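PDB 3GFV: petrobactin-binding protein YclQ from Bacillus subtilis subsp. subtilis str. 168, which binds iron-free and ferric petrobactin, and the precursor 3,4-dihydroxybenzoic acid, as the solute-binding component of the YclNOPQ ABC transporter for ferric-petrobactin uptake. Local coordinates for residues K225-Y230 and N257-K262; D49-D54 and G279-M284. All blocks are in the same frame, centred on the assembly; numbering follows the deposited sequence.

Contact 1 (K225-Y230 and N257-K262); sequences KTNPDY and NVNAVK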
ATOM      1  N   LYS A 225      24.119 -10.814  -9.778  1.00 21.63           N
ATOM      2  CA  LYS A 225      24.011 -11.032 -11.216  1.00 29.49           C
ATOM      3  C   LYS A 225      23.099 -10.023 -11.905  1.00 23.49           C
ATOM      4  O   LYS A 225      23.273  -9.713 -13.076  1.00 26.84           O
ATOM      5  CB  LYS A 225      23.645 -12.474 -11.561  1.00 38.05           C
ATOM      6  CG  LYS A 225      22.203 -12.777 -11.635  1.00 35.81           C
ATOM      7  CD  LYS A 225      21.986 -13.993 -12.517  1.00 37.44           C
ATOM      8  CE  LYS A 225      20.557 -14.479 -12.437  1.00 49.97           C
ATOM      9  NZ  LYS A 225      20.330 -15.682 -13.293  1.00 57.41           N
ATOM     10  N   THR A 226      22.117  -9.503 -11.167  1.00 18.29           N
ATOM     11  CA  THR A 226      21.215  -8.498 -11.707  1.00 19.80           C
ATOM     12  C   THR A 226      21.878  -7.129 -11.784  1.00 20.34           C
ATOM     13  O   THR A 226      21.600  -6.368 -12.710  1.00 21.43           O
ATOM     14  CB  THR A 226      19.956  -8.427 -10.840  1.00 22.04           C
ATOM     15  OG1 THR A 226      19.331  -9.715 -10.867  1.00 22.91           O
ATOM     16  CG2 THR A 226      18.994  -7.349 -11.353  1.00 26.38           C
ATOM     17  N   ASN A 227      22.785  -6.846 -10.844  1.00 19.10           N
ATOM     18  CA  ASN A 227      23.495  -5.560 -10.799  1.00 20.45           C
ATOM     19  C   ASN A 227      22.611  -4.304 -10.996  1.00 19.31           C
ATOM     20  O   ASN A 227      22.843  -3.468 -11.881  1.00 18.79           O
ATOM     21  CB  ASN A 227      24.669  -5.550 -11.805  1.00 18.01           C
ATOM     22  CG  ASN A 227      25.586  -4.348 -11.611  1.00 24.78           C
ATOM     23  OD1 ASN A 227      25.711  -3.843 -10.501  1.00 24.35           O
ATOM     24  ND2 ASN A 227      26.238  -3.884 -12.706  1.00 23.64           N
ATOM     25  N   PRO A 228      21.602  -4.133 -10.141  1.00 20.34           N
ATOM     26  CA  PRO A 228      20.719  -2.974 -10.312  1.00 18.62           C
ATOM     27  C   PRO A 228      21.438  -1.666  -9.980  1.00 17.00           C
ATOM     28  O   PRO A 228      22.280  -1.629  -9.079  1.00 18.91           O
ATOM     29  CB  PRO A 228      19.628  -3.216  -9.252  1.00 18.15           C
ATOM     30  CG  PRO A 228      20.399  -3.974  -8.143  1.00 19.59           C
ATOM     31  CD  PRO A 228      21.282  -4.930  -8.944  1.00 19.28           C
ATOM     32  N   ASP A 229      21.100  -0.598 -10.689  1.00 20.21           N
ATOM     33  CA  ASP A 229      21.640   0.729 -10.385  1.00 19.04           C
ATOM     34  C   ASP A 229      21.027   1.304  -9.115  1.00 19.63           C
ATOM     35  O   ASP A 229      21.698   1.999  -8.353  1.00 20.55           O
ATOM     36  CB  ASP A 229      21.341   1.668 -11.557  1.00 22.42           C
ATOM     37  CG  ASP A 229      21.956   1.176 -12.848  1.00 25.14           C
ATOM     38  OD1 ASP A 229      23.152   0.818 -12.799  1.00 31.01           O
ATOM     39  OD2 ASP A 229      21.237   1.104 -13.873  1.00 22.67           O
ATOM     40  N   TYR A 230      19.734   1.025  -8.915  1.00 19.64           N
ATOM     41  CA  TYR A 230      18.996   1.431  -7.713  1.00 19.61           C
ATOM     42  C   TYR A 230      18.387   0.213  -7.050  1.00 18.92           C
ATOM     43  O   TYR A 230      17.854  -0.664  -7.723  1.00 18.90           O
ATOM     44  CB  TYR A 230      17.882   2.449  -8.046  1.00 20.81           C
ATOM     45  CG  TYR A 230      18.464   3.770  -8.442  1.00 19.86           C
ATOM     46  CD1 TYR A 230      18.557   4.823  -7.521  1.00 17.24           C
ATOM     47  CD2 TYR A 230      19.004   3.947  -9.716  1.00 24.61           C
ATOM     48  CE1 TYR A 230      19.135   6.033  -7.885  1.00 25.09           C
ATOM     49  CE2 TYR A 230      19.593   5.149 -10.079  1.00 26.77           C
ATOM     50  CZ  TYR A 230      19.651   6.187  -9.165  1.00 30.98           C
ATOM     51  OH  TYR A 230      20.246   7.378  -9.536  1.00 32.14           O
ATOM     52  N   ASN A 257      30.107  -4.703  -4.602  1.00 24.10           N
ATOM     53  CA  ASN A 257      30.334  -4.095  -5.904  1.00 23.58           C
ATOM     54  C   ASN A 257      29.106  -3.866  -6.780  1.00 21.91           C
ATOM     55  O   ASN A 257      29.244  -3.367  -7.902  1.00 23.03           O
ATOM     56  CB  ASN A 257      31.381  -4.887  -6.702  1.00 22.09           C
ATOM     57  CG  ASN A 257      32.712  -4.893  -6.023  1.00 30.87           C
ATOM     58  OD1 ASN A 257      33.099  -3.889  -5.432  1.00 30.30           O
ATOM     59  ND2 ASN A 257      33.421  -6.028  -6.077  1.00 28.50           N
ATOM     60  N   VAL A 258      27.911  -4.203  -6.282  1.00 21.72           N
ATOM     61  CA  VAL A 258      26.683  -3.923  -7.022  1.00 20.58           C
ATOM     62  C   VAL A 258      26.551  -2.395  -7.185  1.00 21.05           C
ATOM     63  O   VAL A 258      26.786  -1.651  -6.241  1.00 20.30           O
ATOM     64  CB  VAL A 258      25.434  -4.524  -6.298  1.00 23.54           C
ATOM     65  CG1 VAL A 258      24.125  -3.985  -6.890  1.00 19.47           C
ATOM     66  CG2 VAL A 258      25.439  -6.056  -6.374  1.00 20.59           C
ATOM     67  N   ASN A 259      26.179  -1.939  -8.375  1.00 20.81           N
ATOM     68  CA  ASN A 259      26.026  -0.503  -8.620  1.00 17.87           C
ATOM     69  C   ASN A 259      25.280   0.219  -7.491  1.00 19.75           C
ATOM     70  O   ASN A 259      25.802   1.166  -6.895  1.00 21.70           O
ATOM     71  CB  ASN A 259      25.348  -0.271  -9.964  1.00 20.79           C
ATOM     72  CG  ASN A 259      26.282  -0.531 -11.136  1.00 24.06           C
ATOM     73  OD1 ASN A 259      27.448  -0.888 -10.950  1.00 29.08           O
ATOM     74  ND2 ASN A 259      25.774  -0.371 -12.339  1.00 23.19           N
ATOM     75  N   ALA A 260      24.069  -0.243  -7.183  1.00 19.79           N
ATOM     76  CA  ALA A 260      23.258   0.423  -6.163  1.00 20.02           C
ATOM     77  C   ALA A 260      23.986   0.533  -4.820  1.00 26.23           C
ATOM     78  O   ALA A 260      23.852   1.530  -4.102  1.00 23.33           O
ATOM     79  CB  ALA A 260      21.925  -0.301  -5.974  1.00 19.04           C
ATOM     80  N   VAL A 261      24.752  -0.496  -4.480  1.00 21.22           N
ATOM     81  CA  VAL A 261      25.463  -0.500  -3.210  1.00 20.53           C
ATOM     82  C   VAL A 261      26.677   0.440  -3.233  1.00 24.10           C
ATOM     83  O   VAL A 261      26.789   1.330  -2.384  1.00 24.52           O
ATOM     84  CB  VAL A 261      25.858  -1.918  -2.777  1.00 21.82           C
ATOM     85  CG1 VAL A 261      26.679  -1.889  -1.485  1.00 25.02           C
ATOM     86  CG2 VAL A 261      24.629  -2.761  -2.586  1.00 21.28           C
ATOM     87  N   LYS A 262      27.570   0.269  -4.198  1.00 22.56           N
ATOM     88  CA  LYS A 262      28.786   1.071  -4.163  1.00 25.09           C
ATOM     89  C   LYS A 262      28.539   2.549  -4.468  1.00 30.98           C
ATOM     90  O   LYS A 262      29.289   3.397  -4.010  1.00 31.43           O
ATOM     91  CB  LYS A 262      29.868   0.502  -5.068  1.00 31.97           C
ATOM     92  CG  LYS A 262      29.489   0.374  -6.500  1.00 30.71           C
ATOM     93  CD  LYS A 262      30.631  -0.332  -7.231  1.00 38.61           C
ATOM     94  CE  LYS A 262      30.542  -0.139  -8.722  1.00 40.89           C
ATOM     95  NZ  LYS A 262      31.915  -0.246  -9.310  1.00 55.35           N
TER
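N259 meets both N227 and D229, through different atoms. Its CB lies 3.5 Å from the carbonyl O of P228. The next atom, CG, packs 3.4 Å from OD1 of N227, and the two amide planes are turned 68° apart. At the tip, OD1 of N259 lies 3.7 Å from ND2 of N227, not as a hydrogen bond. ND2 of N259 donates to OD1 of D229 over 2.9 Å. This bond runs close to the N259 amide plane, and the carboxylate and amide planes are 14° apart, nearly coplanar. A chi1 of -74° puts CG beside N259's own backbone N, anti to its carbonyl carbon. V258 is the N-cap, and the first N-H groups of a helix lack acceptors in a preceding turn. The loop supplies them. N259 N gives an almost straight 2.9 Å bond to OD1 of N227, and A260 N donates to P228 O at 3.0 Å. The P228 ring adds an apolar touch: CD lies 3.6 Å from CG1 of V258. D229 OD2 reaches back to N173 N, and P228 rests on strand 173-180. Segment 225-230 leaves helix 220-226 and enters strand 230-235 at Y230. Helix 259-262 lies in the connection from that strand to its parallel neighbour 266-268.

Contact 2 (D49-D54 and G279-M284); sequences DKLGLD and GGLESM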
ATOM      1  N   ASP A  49      -8.808   9.869   6.164  1.00 27.14           N
ATOM      2  CA  ASP A  49      -8.112  10.880   6.951  1.00 24.66           C
ATOM      3  C   ASP A  49      -7.825  12.135   6.127  1.00 24.46           C
ATOM      4  O   ASP A  49      -8.034  13.250   6.599  1.00 29.50           O
ATOM      5  CB  ASP A  49      -6.800  10.341   7.523  1.00 27.20           C
ATOM      6  CG  ASP A  49      -6.084  11.366   8.389  1.00 30.95           C
ATOM      7  OD1 ASP A  49      -6.558  11.622   9.518  1.00 30.06           O
ATOM      8  OD2 ASP A  49      -5.054  11.926   7.936  1.00 33.96           O
ATOM      9  N   LYS A  50      -7.332  11.946   4.902  1.00 25.18           N
ATOM     10  CA  LYS A  50      -7.015  13.070   4.023  1.00 24.64           C
ATOM     11  C   LYS A  50      -8.264  13.917   3.745  1.00 31.24           C
ATOM     12  O   LYS A  50      -8.191  15.141   3.578  1.00 31.18           O
ATOM     13  CB  LYS A  50      -6.436  12.552   2.708  1.00 24.00           C
ATOM     14  CG  LYS A  50      -6.080  13.640   1.699  1.00 36.61           C
ATOM     15  CD  LYS A  50      -4.880  14.446   2.170  1.00 42.81           C
ATOM     16  CE  LYS A  50      -4.573  15.612   1.229  1.00 50.57           C
ATOM     17  NZ  LYS A  50      -3.711  16.634   1.902  1.00 54.69           N
ATOM     18  N   LEU A  51      -9.417  13.261   3.702  1.00 29.46           N
ATOM     19  CA  LEU A  51     -10.668  13.937   3.386  1.00 26.55           C
ATOM     20  C   LEU A  51     -11.301  14.546   4.637  1.00 33.34           C
ATOM     21  O   LEU A  51     -12.392  15.099   4.571  1.00 32.85           O
ATOM     22  CB  LEU A  51     -11.645  12.963   2.728  1.00 24.60           C
ATOM     23  CG  LEU A  51     -11.120  12.342   1.436  1.00 32.04           C
ATOM     24  CD1 LEU A  51     -12.089  11.305   0.908  1.00 33.43           C
ATOM     25  CD2 LEU A  51     -10.864  13.419   0.403  1.00 38.62           C
ATOM     26  N   GLY A  52     -10.614  14.435   5.772  1.00 28.23           N
ATOM     27  CA  GLY A  52     -11.111  14.983   7.023  1.00 28.41           C
ATOM     28  C   GLY A  52     -12.276  14.198   7.594  1.00 31.44           C
ATOM     29  O   GLY A  52     -13.194  14.772   8.171  1.00 32.02           O
ATOM     30  N   LEU A  53     -12.250  12.878   7.445  1.00 27.90           N
ATOM     31  CA  LEU A  53     -13.373  12.060   7.896  1.00 29.06           C
ATOM     32  C   LEU A  53     -13.037  11.161   9.084  1.00 28.54           C
ATOM     33  O   LEU A  53     -13.681  10.133   9.261  1.00 29.13           O
ATOM     34  CB  LEU A  53     -13.887  11.184   6.751  1.00 24.85           C
ATOM     35  CG  LEU A  53     -14.515  11.955   5.585  1.00 30.16           C
ATOM     36  CD1 LEU A  53     -14.617  11.069   4.364  1.00 30.76           C
ATOM     37  CD2 LEU A  53     -15.892  12.494   5.996  1.00 32.38           C
ATOM     38  N   ASP A  54     -12.050  11.549   9.891  1.00 27.56           N
ATOM     39  CA  ASP A  54     -11.630  10.724  11.045  1.00 27.38           C
ATOM     40  C   ASP A  54     -12.835  10.407  11.947  1.00 32.54           C
ATOM     41  O   ASP A  54     -12.942   9.323  12.534  1.00 30.44           O
ATOM     42  CB  ASP A  54     -10.587  11.467  11.903  1.00 35.82           C
ATOM     43  CG  ASP A  54      -9.227  11.587  11.236  1.00 39.64           C
ATOM     44  OD1 ASP A  54      -8.399  12.390  11.724  1.00 46.18           O
ATOM     45  OD2 ASP A  54      -8.981  10.891  10.240  1.00 35.68           O
ATOM     46  N   GLY A 279      -2.124   2.413  -1.326  1.00 21.51           N
ATOM     47  CA  GLY A 279      -3.356   2.443  -2.097  1.00 19.67           C
ATOM     48  C   GLY A 279      -4.293   3.556  -1.683  1.00 19.67           C
ATOM     49  O   GLY A 279      -5.376   3.647  -2.239  1.00 21.55           O
ATOM     50  N   GLY A 280      -3.865   4.399  -0.743  1.00 22.45           N
ATOM     51  CA  GLY A 280      -4.652   5.542  -0.302  1.00 18.59           C
ATOM     52  C   GLY A 280      -4.035   6.868  -0.699  1.00 22.16           C
ATOM     53  O   GLY A 280      -2.907   6.927  -1.173  1.00 20.74           O
ATOM     54  N   LEU A 281      -4.773   7.959  -0.519  1.00 21.73           N
ATOM     55  CA  LEU A 281      -4.262   9.261  -0.948  1.00 18.80           C
ATOM     56  C   LEU A 281      -2.987   9.651  -0.189  1.00 27.52           C
ATOM     57  O   LEU A 281      -2.068  10.218  -0.760  1.00 24.96           O
ATOM     58  CB  LEU A 281      -5.322  10.354  -0.778  1.00 21.59           C
ATOM     59  CG  LEU A 281      -6.625  10.164  -1.559  1.00 21.83           C
ATOM     60  CD1 LEU A 281      -7.595  11.297  -1.205  1.00 25.39           C
ATOM     61  CD2 LEU A 281      -6.408  10.086  -3.081  1.00 23.76           C
ATOM     62  N   GLU A 282      -2.915   9.337   1.100  1.00 21.84           N
ATOM     63  CA  GLU A 282      -1.741   9.737   1.868  1.00 21.88           C
ATOM     64  C   GLU A 282      -0.568   8.805   1.607  1.00 19.67           C
ATOM     65  O   GLU A 282       0.552   9.257   1.378  1.00 22.63           O
ATOM     66  CB  GLU A 282      -2.043   9.766   3.363  1.00 21.64           C
ATOM     67  CG  GLU A 282      -3.184  10.722   3.691  1.00 22.65           C
ATOM     68  CD  GLU A 282      -3.493  10.859   5.170  1.00 26.37           C
ATOM     69  OE1 GLU A 282      -3.045  10.018   5.963  1.00 28.58           O
ATOM     70  OE2 GLU A 282      -4.208  11.839   5.527  1.00 28.87           O
ATOM     71  N   SER A 283      -0.830   7.502   1.641  1.00 21.13           N
ATOM     72  CA  SER A 283       0.251   6.541   1.436  1.00 20.82           C
ATOM     73  C   SER A 283       0.845   6.701   0.031  1.00 22.44           C
ATOM     74  O   SER A 283       2.064   6.647  -0.129  1.00 19.21           O
ATOM     75  CB  SER A 283      -0.186   5.092   1.729  1.00 21.95           C
ATOM     76  OG  SER A 283      -1.442   4.765   1.161  1.00 22.31           O
HETATM   77  N   MSE A 284       0.003   6.954  -0.976  1.00 19.84           N
HETATM   78  CA  MSE A 284       0.526   7.119  -2.333  1.00 21.72           C
HETATM   79  C   MSE A 284       1.428   8.359  -2.381  1.00 20.35           C
HETATM   80  O   MSE A 284       2.514   8.345  -2.976  1.00 21.06           O
HETATM   81  CB  MSE A 284      -0.617   7.236  -3.334  1.00 21.01           C
HETATM   82  CG  MSE A 284      -0.210   7.680  -4.720  1.00 19.99           C
HETATM   83 SE   MSE A 284       0.991   6.431  -5.670  0.70 30.22          SE
HETATM   84  CE  MSE A 284      -0.304   5.222  -6.454  1.00 30.72           C
TER
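E282 and D49 bring their carboxylates together where the end of one helix meets the start of another, in the periplasmic binding protein fold. The two side chains cross at about a right angle, and their carboxylate planes are 84° apart. D49 OD2 and E282 OE2 approach to 2.6 Å. E282 is extended beyond CG, which carries its carboxylate across to helix 42-50. There OE2 also comes within 3.7 Å of CB of K50. K50 crosses L281 at about a right angle. Its CG, anti to the backbone N (chi1 179°), lies 4.0 Å from CD1 of L281; the bend at chi2 then takes the rest of the chain away. L51 adds a looser apolar touch, CD2 to the same CD1 at 4.2 Å. The other oxygen of D49, OD1, forms a salt bridge with K71, which probably eases the crowding of negative charge. Helix 42-50 also serves the first turn of helix 281-296, since T47 and D46 accept from L281 N and E282 N. Helix 42-50 closes in a Schellman motif at G52, whereas G280 is the N-cap of helix 281-296. The N-cap's own N-H is a donor: G280 N bonds to OG of S283 over 3.1 Å.

Contacts 1 and 2 lie on opposite sides of the chain's centre. Their centres are 35 Å apart, and their nearest atoms are about 17 Å apart. Along the sequence the order is 49-54, 225-230, 257-262, 279-284, so the pair of contact 2 brackets the pair of contact 1. Segment 225-230 runs into strand 230-235 of the mixed sheet. Segment 49-54 ends the helix that follows strand 37-39 of the five-stranded parallel sheet. Only 26 residues separate the segments of contact 1, but 224 separate those of contact 2. Contact 2 brings the start of the last helix, 281-296, back against the early part, consistent with the two-lobed binding-protein fold, in which the chain returns to the first lobe after building the second.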